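Local coordinates for protein oxidase/hydroxylase (Streptomyces hygroscopicus subsp. hygroscopicus, PDB 4XCB) that probably acts as a metal- and 2-oxoglutarate-dependent oxygenase in orthosomycin biosynthesis, and here holds nickel, 2-oxoglutarate and hygromycin B, at residues E110-G115 with V251-E256; G161-N166 with L202-L207; L102-G107 with T180-S185. One frame throughout, in Å; residues are numbered along the deposited sequence.

Interaction 1 (E110-G115 with V251-E256); sequences ELLDLG and VDHDVE. With HY0 (hygromycin b variant), chain G.
Glu110 and Asp254 share one water across this contact. Its oxygen lies 2.7 Å from Asp254 OD2 and 2.8 Å from Glu110 OE1, and it donates to both. It also accepts from Leu111 N at 2.9 Å, so three groups grip it. The Glu110 chain is bent at its middle, which turns the carboxylate back toward this water. Both acids have further partners: Asp254 OD2 forms a salt bridge with Arg171, and the Glu110 carboxylate accepts from the backbone N atoms of Leu169 and Leu170 at the start of helix 170-175.

Two direct hydrogen bonds run beside the water. His253 ND1 donates to Glu110 O at 2.8 Å. The bond is fairly straight, 162° at the hydrogen, and leaves in the plane of the ring. It reaches the carbonyl from above its plane, 42° out. Asp254 N donates to Leu111 O at 2.9 Å.

Leu112 covers one face of the His253 ring. Its CB sits over the ring centre, 3.6 Å from the centroid, as a CH-pi contact. Its CG is anti to the backbone N (chi1 172°), and the branch runs on past the imidazole, where CD2 reaches Val251 CG1 at 3.9 Å. Pro85 of a second subunit packs on both Leu112 and Val251.

Asp252 points the other way, into the hygromycin pocket. Its OD1 accepts from O35 of the ligand at 2.6 Å, and OD2 accepts from O8. Asp252 thus holds the bound hygromycin while its neighbour His253 is tied to the 110-115 segment. The two carboxylates that face the water probably both carry negative charge. The shared water, Arg171 and the backbone N-H groups would offset their repulsion.

Interaction 2 (G161-N166 with L202-L207); sequences GSHKAN and LLNEAL
Strand 200-204 ends in a type I beta turn from Asn204 to Leu207, which brings Leu207 CA within 3.9 Å of His163 CA in the 161-166 loop. The contact joins this strand of the double-stranded beta helix to the loop that follows strand 156-159. The turn closes with Leu207 N donating to Asn204 O at 2.9 Å. It is also an Asx turn: Asn204 OD1 accepts from Ala206 N at 3.0 Å, and the N-H comes in well above the plane of the amide. Glu205, which binds iron(II) in this protein, lies inside the turn. Its side chain leaves away from the 161-166 loop, and it touches the bound hygromycin.

His163 carries much of the contact. Its CB lies against the backbone of the turn, 3.6 Å from Leu207 N. CG sits between the backbone N and the carbonyl carbon (chi1 62°), which sets the ring where Lys164 CG covers one face and the Asn204 amide lies toward its edge. NE2 bonds to Asp16 O. ND1 is buried with no partner, 4.0 Å from Leu207 CD1. Because NE2 faces a carbonyl, the proton is probably there.

Ser162 OG meets the same methyl, Leu207 CD1, at 3.3 Å, about at right angles to the approach of His163 ND1. That hydroxyl is held by Val159 O and Met208 N, which ties the loop to the chain leading to the metal ligand His209. Tyr13 of a third subunit packs against Ser162.

Between the backbones there is a CA-H...O contact. The His163 CA-H points at Ala206 O, with CA and O 3.5 Å apart and 161° at the hydrogen. Nearby, the methyl CB of Ala206 rests on His163 CB at 4.0 Å.

Interaction 3 (L102-G107 with T180-S185); sequences LYLHGG and TSLVDS. With NI (nickel (II) ion), chain E; HY0 (hygromycin b variant), chain G; AKG (2-oxoglutaric acid), chain F.
Leu102 touches Val183 only with its backbone, O to CG1 at 4.0 Å. Its side chain goes the other way, into the active site. There CD1 meets hygromycin C19, and CD2 lies 3.6 Å from C3 of 2-oxoglutarate.

Tyr103 turns its ring to the helix start. Ring atom CD1 is 3.3 Å from Ser181 OG, and Val183 CG2 comes in at the edge of the ring. Ser181 is the N-cap of helix 182-185: its OG, anti to the backbone N (chi1 164°), accepts from Val183 N at 3.0 Å.

Leu104 makes the apolar core of the contact. CD2 meets Val183 CG1 at 3.7 Å, and CD1 rests on Leu182 CB.

His105 faces the metal. NE2 binds nickel at 2.1 Å, with two oxygens of 2-oxoglutarate and two waters also bound. ND1 donates to Tyr103 O at 2.9 Å, in the planes of both ring and carbonyl, which fixes the ring's rotation. Hygromycin C16 lies over one ring face.

Glu256 joins the segments, accepting from Leu104 N, Ser181 OG and Leu182 N. Strand 102-105 is an outer strand of its sheet and pairs with 209-211, which brings the second metal ligand, His209. Helix 182-185 packs over this strand and, through Val183, reaches Cys157 of strand 156-159.

How the interactions relate
Interaction 2 is wholly buried and lies nearest the chain centre, about 10 Å away between centres. Interaction 3 is also buried, but Asp184 is exposed. Interaction 1 is partly buried, about 17 Å out. The chemistry follows: interaction 1 relies on hydrogen bonds and a water, interaction 3 is mostly apolar, and interaction 2 is van der Waals contact plus a CA-H...O contact. In both 2 and 3, polar bonds lie inside each segment. Interactions 1 and 3 both touch hygromycin, and Val255 CG1 packs on His105 CB between them. Interactions 2 and 3 meet where Gly107 N lies 2.9 Å from Ala206 O, a probable hydrogen bond. Interactions 1 and 2 do not touch.

Interaction 1 (E110-G115 with V251-E256)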
loop_
_atom_site.group_PDB
_atom_site.type_symbol
_atom_site.label_atom_id
_atom_site.label_comp_id
_atom_site.label_asym_id
_atom_site.label_seq_id
_atom_site.Cartn_x
_atom_site.Cartn_y
_atom_site.Cartn_z
ATOM N N GLU A 110 6.804 -14.055 -5.065
ATOM C CA GLU A 110 7.771 -14.987 -5.617
ATOM C C GLU A 110 8.582 -14.307 -6.702
ATOM O O GLU A 110 8.133 -13.305 -7.286
ATOM C CB GLU A 110 7.073 -16.243 -6.132
ATOM C CG GLU A 110 6.328 -16.959 -5.003
ATOM C CD GLU A 110 7.243 -17.315 -3.832
ATOM O OE1 GLU A 110 8.262 -17.981 -4.072
ATOM O OE2 GLU A 110 6.947 -16.925 -2.689
ATOM N N LEU A 111 9.766 -14.848 -6.972
ATOM C CA LEU A 111 10.735 -14.177 -7.828
ATOM C C LEU A 111 10.669 -14.636 -9.272
ATOM O O LEU A 111 10.215 -15.737 -9.583
ATOM C CB LEU A 111 12.155 -14.386 -7.290
ATOM C CG LEU A 111 12.342 -14.066 -5.810
ATOM C CD1 LEU A 111 13.743 -14.450 -5.337
ATOM C CD2 LEU A 111 12.062 -12.593 -5.540
ATOM N N LEU A 112 11.127 -13.758 -10.159
ATOM C CA LEU A 112 11.299 -14.080 -11.566
ATOM C C LEU A 112 12.579 -13.410 -12.027
ATOM O O LEU A 112 12.777 -12.225 -11.775
ATOM C CB LEU A 112 10.099 -13.610 -12.393
ATOM C CG LEU A 112 10.201 -13.700 -13.917
ATOM C CD1 LEU A 112 10.327 -15.136 -14.375
ATOM C CD2 LEU A 112 8.986 -13.034 -14.573
ATOM N N ASP A 113 13.459 -14.185 -12.657
ATOM C CA ASP A 113 14.700 -13.652 -13.194
ATOM C C ASP A 113 14.430 -13.217 -14.622
ATOM O O ASP A 113 13.917 -14.006 -15.426
ATOM C CB ASP A 113 15.826 -14.688 -13.167
ATOM C CG ASP A 113 16.123 -15.199 -11.768
ATOM O OD1 ASP A 113 15.970 -14.427 -10.797
ATOM O OD2 ASP A 113 16.512 -16.380 -11.638
ATOM N N LEU A 114 14.769 -11.968 -14.932
ATOM C CA LEU A 114 14.554 -11.433 -16.274
ATOM C C LEU A 114 15.842 -11.108 -17.018
ATOM O O LEU A 114 15.847 -10.265 -17.918
ATOM C CB LEU A 114 13.693 -10.176 -16.209
ATOM C CG LEU A 114 12.271 -10.381 -15.699
ATOM C CD1 LEU A 114 11.585 -9.044 -15.544
ATOM C CD2 LEU A 114 11.503 -11.269 -16.660
ATOM N N GLY A 115 16.933 -11.768 -16.651
ATOM C CA GLY A 115 18.177 -11.593 -17.377
ATOM C C GLY A 115 19.091 -10.571 -16.733
ATOM O O GLY A 115 20.136 -10.919 -16.180
ATOM N N VAL A 251 3.801 -14.821 -17.912
ATOM C CA VAL A 251 5.088 -15.377 -17.508
ATOM C C VAL A 251 5.104 -15.551 -16.003
ATOM O O VAL A 251 5.193 -14.577 -15.254
ATOM C CB VAL A 251 6.271 -14.475 -17.937
ATOM C CG1 VAL A 251 7.598 -15.120 -17.536
ATOM C CG2 VAL A 251 6.235 -14.201 -19.436
ATOM N N ASP A 252 5.001 -16.798 -15.548
ATOM C CA ASP A 252 4.886 -17.043 -14.119
ATOM C C ASP A 252 6.206 -16.863 -13.382
ATOM O O ASP A 252 7.283 -17.134 -13.918
ATOM C CB ASP A 252 4.351 -18.453 -13.849
ATOM C CG ASP A 252 2.910 -18.643 -14.312
ATOM O OD1 ASP A 252 2.248 -17.655 -14.694
ATOM O OD2 ASP A 252 2.428 -19.796 -14.276
ATOM N N HIS A 253 6.094 -16.414 -12.140
ATOM C CA HIS A 253 7.225 -16.367 -11.225
ATOM C C HIS A 253 7.446 -17.775 -10.674
ATOM O O HIS A 253 6.764 -18.698 -11.105
ATOM C CB HIS A 253 6.969 -15.329 -10.123
ATOM C CG HIS A 253 6.928 -13.919 -10.633
ATOM N ND1 HIS A 253 7.421 -12.845 -9.918
ATOM C CD2 HIS A 253 6.466 -13.410 -11.799
ATOM C CE1 HIS A 253 7.267 -11.742 -10.626
ATOM N NE2 HIS A 253 6.677 -12.056 -11.765
ATOM N N ASP A 254 8.402 -17.946 -9.763
ATOM C CA ASP A 254 8.767 -19.295 -9.285
ATOM C C ASP A 254 7.541 -20.095 -8.885
ATOM O O ASP A 254 6.687 -19.586 -8.181
ATOM C CB ASP A 254 9.702 -19.242 -8.066
ATOM C CG ASP A 254 11.096 -18.701 -8.376
ATOM O OD1 ASP A 254 11.483 -18.626 -9.551
ATOM O OD2 ASP A 254 11.816 -18.368 -7.395
ATOM N N VAL A 255 7.463 -21.347 -9.340
ATOM C CA VAL A 255 6.475 -22.303 -8.839
ATOM C C VAL A 255 7.229 -23.580 -8.461
ATOM O O VAL A 255 8.336 -23.803 -8.952
ATOM C CB VAL A 255 5.376 -22.619 -9.871
ATOM C CG1 VAL A 255 4.586 -21.349 -10.217
ATOM C CG2 VAL A 255 5.981 -23.212 -11.137
ATOM N N GLU A 256 6.638 -24.421 -7.617
ATOM C CA GLU A 256 7.352 -25.624 -7.190
ATOM C C GLU A 256 7.756 -26.531 -8.347
ATOM O O GLU A 256 8.790 -27.186 -8.273
ATOM C CB GLU A 256 6.530 -26.413 -6.189
ATOM C CG GLU A 256 6.692 -25.893 -4.794
ATOM C CD GLU A 256 6.085 -26.815 -3.753
ATOM O OE1 GLU A 256 5.069 -27.471 -4.070
ATOM O OE2 GLU A 256 6.623 -26.871 -2.628
HETATM C C1 HY0 G . 4.286 -22.481 -15.174
HETATM C C2 HY0 G . 5.746 -22.796 -15.406
HETATM C C3 HY0 G . 5.898 -23.622 -16.676
HETATM C C4 HY0 G . 5.094 -24.917 -16.565
HETATM C C5 HY0 G . 3.629 -24.640 -16.217
HETATM C C6 HY0 G . 3.479 -23.749 -15.023
HETATM N N7 HY0 G . 6.449 -21.578 -15.542
HETATM O O8 HY0 G . 4.191 -21.750 -13.973
HETATM N N9 HY0 G . 5.162 -25.602 -17.811
HETATM C C10 HY0 G . 6.436 -26.312 -17.884
HETATM O O11 HY0 G . 3.009 -25.874 -15.925
HETATM C C12 HY0 G . 0.213 -22.866 -13.458
HETATM C C13 HY0 G . 1.553 -23.537 -13.599
HETATM O O14 HY0 G . 1.534 -24.910 -13.294
HETATM C C15 HY0 G . 1.108 -25.115 -11.976
HETATM C C16 HY0 G . -0.369 -24.874 -11.953
HETATM C C17 HY0 G . -0.599 -23.356 -12.338
HETATM O O18 HY0 G . 2.072 -23.390 -14.917
HETATM C C19 HY0 G . 1.423 -26.554 -11.576
HETATM O O20 HY0 G . 2.839 -26.678 -11.424
HETATM O O21 HY0 G . -1.010 -25.688 -12.862
HETATM O O22 HY0 G . -1.918 -23.192 -12.654
HETATM C C23 HY0 G . -1.947 -22.590 -13.962
HETATM C C24 HY0 G . -3.140 -23.096 -14.703
HETATM C C25 HY0 G . -3.390 -22.247 -15.940
HETATM C C26 HY0 G . -3.465 -20.775 -15.588
HETATM C C27 HY0 G . -2.195 -20.392 -14.908
HETATM O O28 HY0 G . -2.047 -21.200 -13.763
HETATM O O29 HY0 G . -0.669 -22.938 -14.647
HETATM O O30 HY0 G . -2.944 -24.441 -15.153
HETATM O O31 HY0 G . -4.569 -22.701 -16.564
HETATM O O32 HY0 G . -4.578 -20.489 -14.737
HETATM C C33 HY0 G . -2.238 -18.919 -14.459
HETATM C C34 HY0 G . -0.834 -18.410 -14.260
HETATM O O35 HY0 G . -0.188 -18.171 -15.493
HETATM N N36 HY0 G . -2.904 -18.848 -13.212
HETATM O O HOH W 1 10.632 -17.128 -5.318
#

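Interaction 2 (G161-N166 with L202-L207)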
loop_
_atom_site.group_PDB
_atom_site.type_symbol
_atom_site.label_atom_id
_atom_site.label_comp_id
_atom_site.label_asym_id
_atom_site.label_seq_id
_atom_site.Cartn_x
_atom_site.Cartn_y
_atom_site.Cartn_z
ATOM N N GLY A 161 -2.048 -16.741 4.203
ATOM C CA GLY A 161 -1.636 -15.368 3.977
ATOM C C GLY A 161 -0.664 -15.143 2.825
ATOM O O GLY A 161 -0.131 -14.031 2.663
ATOM N N SER A 162 -0.446 -16.168 2.003
ATOM C CA SER A 162 0.540 -16.062 0.932
ATOM C C SER A 162 0.105 -15.100 -0.159
ATOM O O SER A 162 0.928 -14.682 -0.968
ATOM C CB SER A 162 0.822 -17.428 0.322
ATOM O OG SER A 162 -0.384 -18.085 0.013
ATOM N N HIS A 163 -1.175 -14.754 -0.188
ATOM C CA HIS A 163 -1.675 -13.817 -1.201
ATOM C C HIS A 163 -1.244 -12.386 -0.880
ATOM O O HIS A 163 -1.299 -11.489 -1.744
ATOM C CB HIS A 163 -3.208 -13.919 -1.317
ATOM C CG HIS A 163 -3.932 -13.551 -0.057
ATOM N ND1 HIS A 163 -3.575 -14.054 1.179
ATOM C CD2 HIS A 163 -4.985 -12.729 0.161
ATOM C CE1 HIS A 163 -4.376 -13.551 2.103
ATOM N NE2 HIS A 163 -5.246 -12.747 1.508
ATOM N N LYS A 164 -0.792 -12.152 0.351
ATOM C CA LYS A 164 -0.321 -10.817 0.718
ATOM C C LYS A 164 1.131 -10.857 1.209
ATOM O O LYS A 164 1.596 -9.923 1.860
ATOM C CB LYS A 164 -1.229 -10.187 1.782
ATOM C CG LYS A 164 -2.679 -10.006 1.344
ATOM C CD LYS A 164 -3.496 -9.272 2.399
ATOM C CE LYS A 164 -4.928 -9.012 1.943
ATOM N NZ LYS A 164 -5.749 -8.475 3.083
ATOM N N ALA A 165 1.835 -11.940 0.881
ATOM C CA ALA A 165 3.221 -12.125 1.308
ATOM C C ALA A 165 4.134 -11.041 0.752
ATOM O O ALA A 165 4.032 -10.660 -0.426
ATOM C CB ALA A 165 3.729 -13.500 0.889
ATOM N N ASN A 166 5.017 -10.525 1.601
ATOM C CA ASN A 166 6.020 -9.550 1.150
ATOM C C ASN A 166 7.388 -10.172 0.881
ATOM O O ASN A 166 8.261 -9.529 0.297
ATOM C CB ASN A 166 6.187 -8.428 2.168
ATOM C CG ASN A 166 5.002 -7.502 2.217
ATOM O OD1 ASN A 166 4.668 -6.844 1.219
ATOM N ND2 ASN A 166 4.377 -7.405 3.384
ATOM N N LEU A 202 -13.897 -19.786 -4.795
ATOM C CA LEU A 202 -13.527 -18.512 -5.411
ATOM C C LEU A 202 -12.108 -18.195 -4.951
ATOM O O LEU A 202 -11.863 -18.122 -3.753
ATOM C CB LEU A 202 -14.494 -17.415 -4.979
ATOM C CG LEU A 202 -14.397 -16.022 -5.601
ATOM C CD1 LEU A 202 -14.921 -16.063 -7.021
ATOM C CD2 LEU A 202 -15.197 -15.021 -4.792
ATOM N N LEU A 203 -11.190 -17.977 -5.894
ATOM C CA LEU A 203 -9.762 -17.969 -5.571
ATOM C C LEU A 203 -9.038 -16.737 -6.115
ATOM O O LEU A 203 -9.073 -16.467 -7.308
ATOM C CB LEU A 203 -9.112 -19.233 -6.134
ATOM C CG LEU A 203 -7.602 -19.410 -6.011
ATOM C CD1 LEU A 203 -7.210 -19.457 -4.540
ATOM C CD2 LEU A 203 -7.185 -20.696 -6.709
ATOM N N ASN A 204 -8.384 -15.999 -5.231
ATOM C CA ASN A 204 -7.417 -14.967 -5.615
ATOM C C ASN A 204 -6.146 -15.647 -6.100
ATOM O O ASN A 204 -5.487 -16.333 -5.321
ATOM C CB ASN A 204 -7.113 -14.068 -4.407
ATOM C CG ASN A 204 -6.250 -12.857 -4.765
ATOM O OD1 ASN A 204 -5.557 -12.854 -5.773
ATOM N ND2 ASN A 204 -6.288 -11.825 -3.916
ATOM N N GLU A 205 -5.774 -15.472 -7.361
ATOM C CA GLU A 205 -4.642 -16.232 -7.888
ATOM C C GLU A 205 -3.312 -15.778 -7.285
ATOM O O GLU A 205 -2.279 -16.410 -7.498
ATOM C CB GLU A 205 -4.613 -16.158 -9.418
ATOM C CG GLU A 205 -5.599 -17.154 -10.057
ATOM C CD GLU A 205 -5.203 -18.603 -9.810
ATOM O OE1 GLU A 205 -4.066 -18.986 -10.153
ATOM O OE2 GLU A 205 -6.031 -19.363 -9.267
ATOM N N ALA A 206 -3.350 -14.726 -6.482
ATOM C CA ALA A 206 -2.168 -14.332 -5.710
ATOM C C ALA A 206 -1.840 -15.348 -4.609
ATOM O O ALA A 206 -0.693 -15.411 -4.154
ATOM C CB ALA A 206 -2.370 -12.950 -5.113
ATOM N N LEU A 207 -2.831 -16.132 -4.192
ATOM C CA LEU A 207 -2.632 -17.110 -3.119
ATOM C C LEU A 207 -1.705 -18.219 -3.589
ATOM O O LEU A 207 -1.832 -18.697 -4.694
ATOM C CB LEU A 207 -3.976 -17.683 -2.683
ATOM C CG LEU A 207 -3.938 -18.587 -1.462
ATOM C CD1 LEU A 207 -3.622 -17.746 -0.229
ATOM C CD2 LEU A 207 -5.291 -19.232 -1.324
#

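Interaction 3 (L102-G107 with T180-S185)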
loop_
_atom_site.group_PDB
_atom_site.type_symbol
_atom_site.label_atom_id
_atom_site.label_comp_id
_atom_site.label_asym_id
_atom_site.label_seq_id
_atom_site.Cartn_x
_atom_site.Cartn_y
_atom_site.Cartn_z
ATOM N N LEU A 102 -0.657 -31.730 -7.381
ATOM C CA LEU A 102 -0.444 -30.410 -7.982
ATOM C C LEU A 102 0.402 -29.575 -7.041
ATOM O O LEU A 102 -0.053 -29.164 -5.970
ATOM C CB LEU A 102 -1.775 -29.719 -8.284
ATOM C CG LEU A 102 -1.714 -28.462 -9.145
ATOM C CD1 LEU A 102 -1.081 -28.781 -10.480
ATOM C CD2 LEU A 102 -3.112 -27.926 -9.355
ATOM N N TYR A 103 1.646 -29.338 -7.444
ATOM C CA TYR A 103 2.595 -28.647 -6.581
ATOM C C TYR A 103 2.223 -27.176 -6.444
ATOM O O TYR A 103 1.485 -26.644 -7.275
ATOM C CB TYR A 103 4.014 -28.789 -7.132
ATOM C CG TYR A 103 4.513 -30.216 -7.181
ATOM C CD1 TYR A 103 4.224 -31.101 -6.157
ATOM C CD2 TYR A 103 5.259 -30.680 -8.257
ATOM C CE1 TYR A 103 4.678 -32.402 -6.190
ATOM C CE2 TYR A 103 5.716 -31.982 -8.297
ATOM C CZ TYR A 103 5.418 -32.834 -7.259
ATOM O OH TYR A 103 5.861 -34.136 -7.286
ATOM N N LEU A 104 2.734 -26.529 -5.397
ATOM C CA LEU A 104 2.386 -25.145 -5.103
ATOM C C LEU A 104 2.710 -24.192 -6.246
ATOM O O LEU A 104 3.719 -24.333 -6.952
ATOM C CB LEU A 104 3.100 -24.662 -3.837
ATOM C CG LEU A 104 2.658 -25.383 -2.571
ATOM C CD1 LEU A 104 3.305 -24.726 -1.331
ATOM C CD2 LEU A 104 1.130 -25.422 -2.469
ATOM N N HIS A 105 1.830 -23.215 -6.413
ATOM C CA HIS A 105 2.023 -22.156 -7.405
ATOM C C HIS A 105 1.324 -20.915 -6.908
ATOM O O HIS A 105 0.519 -20.984 -5.989
ATOM C CB HIS A 105 1.493 -22.565 -8.789
ATOM C CG HIS A 105 0.120 -23.170 -8.767
ATOM N ND1 HIS A 105 -0.112 -24.496 -8.454
ATOM C CD2 HIS A 105 -1.095 -22.636 -9.041
ATOM C CE1 HIS A 105 -1.407 -24.747 -8.534
ATOM N NE2 HIS A 105 -2.027 -23.635 -8.881
ATOM N N GLY A 106 1.608 -19.770 -7.527
ATOM C CA GLY A 106 1.096 -18.512 -7.017
ATOM C C GLY A 106 1.980 -18.005 -5.896
ATOM O O GLY A 106 3.086 -18.493 -5.710
ATOM N N GLY A 107 1.481 -17.039 -5.138
ATOM C CA GLY A 107 2.271 -16.373 -4.112
ATOM C C GLY A 107 2.565 -14.932 -4.515
ATOM O O GLY A 107 3.067 -14.666 -5.605
ATOM N N THR A 180 11.780 -31.296 -2.156
ATOM C CA THR A 180 10.555 -32.026 -1.852
ATOM C C THR A 180 9.403 -31.037 -1.691
ATOM O O THR A 180 9.460 -30.155 -0.836
ATOM C CB THR A 180 10.702 -32.873 -0.571
ATOM O OG1 THR A 180 11.481 -34.042 -0.861
ATOM C CG2 THR A 180 9.342 -33.297 -0.040
ATOM N N SER A 181 8.361 -31.181 -2.511
ATOM C CA SER A 181 7.216 -30.265 -2.454
ATOM C C SER A 181 6.602 -30.172 -1.073
ATOM O O SER A 181 6.462 -31.171 -0.371
ATOM C CB SER A 181 6.125 -30.682 -3.439
ATOM O OG SER A 181 4.904 -30.025 -3.112
ATOM N N LEU A 182 6.225 -28.960 -0.698
ATOM C CA LEU A 182 5.582 -28.716 0.579
ATOM C C LEU A 182 4.246 -29.449 0.690
ATOM O O LEU A 182 3.782 -29.694 1.803
ATOM C CB LEU A 182 5.381 -27.214 0.792
ATOM C CG LEU A 182 6.666 -26.414 1.016
ATOM C CD1 LEU A 182 6.388 -24.926 1.079
ATOM C CD2 LEU A 182 7.346 -26.870 2.302
ATOM N N VAL A 183 3.618 -29.800 -0.438
ATOM C CA VAL A 183 2.327 -30.499 -0.341
ATOM C C VAL A 183 2.568 -31.941 0.090
ATOM O O VAL A 183 1.649 -32.606 0.557
ATOM C CB VAL A 183 1.501 -30.500 -1.657
ATOM C CG1 VAL A 183 1.420 -29.095 -2.243
ATOM C CG2 VAL A 183 2.062 -31.461 -2.672
ATOM N N ASP A 184 3.800 -32.415 -0.075
ATOM C CA ASP A 184 4.176 -33.750 0.398
ATOM C C ASP A 184 4.796 -33.726 1.792
ATOM O O ASP A 184 4.492 -34.581 2.628
ATOM C CB ASP A 184 5.157 -34.411 -0.567
ATOM C CG ASP A 184 4.497 -34.900 -1.834
ATOM O OD1 ASP A 184 3.354 -35.392 -1.753
ATOM O OD2 ASP A 184 5.122 -34.796 -2.911
ATOM N N SER A 185 5.670 -32.757 2.044
ATOM C CA SER A 185 6.399 -32.711 3.311
ATOM C C SER A 185 5.621 -31.973 4.394
ATOM O O SER A 185 5.829 -32.195 5.585
ATOM C CB SER A 185 7.764 -32.049 3.120
ATOM O OG SER A 185 7.628 -30.654 2.892
HETATM NI NI NI E . -4.038 -22.988 -9.175
HETATM C C1 HY0 G . 4.286 -22.481 -15.174
HETATM C C2 HY0 G . 5.746 -22.796 -15.406
HETATM C C3 HY0 G . 5.898 -23.622 -16.676
HETATM C C4 HY0 G . 5.094 -24.917 -16.565
HETATM C C5 HY0 G . 3.629 -24.640 -16.217
HETATM C C6 HY0 G . 3.479 -23.749 -15.023
HETATM N N7 HY0 G . 6.449 -21.578 -15.542
HETATM O O8 HY0 G . 4.191 -21.750 -13.973
HETATM N N9 HY0 G . 5.162 -25.602 -17.811
HETATM C C10 HY0 G . 6.436 -26.312 -17.884
HETATM O O11 HY0 G . 3.009 -25.874 -15.925
HETATM C C12 HY0 G . 0.213 -22.866 -13.458
HETATM C C13 HY0 G . 1.553 -23.537 -13.599
HETATM O O14 HY0 G . 1.534 -24.910 -13.294
HETATM C C15 HY0 G . 1.108 -25.115 -11.976
HETATM C C16 HY0 G . -0.369 -24.874 -11.953
HETATM C C17 HY0 G . -0.599 -23.356 -12.338
HETATM O O18 HY0 G . 2.072 -23.390 -14.917
HETATM C C19 HY0 G . 1.423 -26.554 -11.576
HETATM O O20 HY0 G . 2.839 -26.678 -11.424
HETATM O O21 HY0 G . -1.010 -25.688 -12.862
HETATM O O22 HY0 G . -1.918 -23.192 -12.654
HETATM C C23 HY0 G . -1.947 -22.590 -13.962
HETATM C C24 HY0 G . -3.140 -23.096 -14.703
HETATM C C25 HY0 G . -3.390 -22.247 -15.940
HETATM C C26 HY0 G . -3.465 -20.775 -15.588
HETATM C C27 HY0 G . -2.195 -20.392 -14.908
HETATM O O28 HY0 G . -2.047 -21.200 -13.763
HETATM O O29 HY0 G . -0.669 -22.938 -14.647
HETATM O O30 HY0 G . -2.944 -24.441 -15.153
HETATM O O31 HY0 G . -4.569 -22.701 -16.564
HETATM O O32 HY0 G . -4.578 -20.489 -14.737
HETATM C C33 HY0 G . -2.238 -18.919 -14.459
HETATM C C34 HY0 G . -0.834 -18.410 -14.260
HETATM O O35 HY0 G . -0.188 -18.171 -15.493
HETATM N N36 HY0 G . -2.904 -18.848 -13.212
HETATM C C1 AKG F . -5.328 -24.864 -10.709
HETATM O O1 AKG F . -4.533 -23.892 -10.907
HETATM O O2 AKG F . -5.868 -25.467 -11.685
HETATM C C2 AKG F . -5.637 -25.298 -9.303
HETATM O O5 AKG F . -5.192 -24.618 -8.396
HETATM C C3 AKG F . -6.438 -26.566 -9.056
HETATM C C4 AKG F . -7.097 -26.613 -7.698
HETATM C C5 AKG F . -7.630 -28.012 -7.431
HETATM O O3 AKG F . -8.338 -28.231 -6.409
HETATM O O4 AKG F . -7.361 -28.943 -8.238
HETATM O O HOH W 2 -6.127 -22.104 -9.477
HETATM O O HOH W 3 -3.569 -21.411 -10.338
#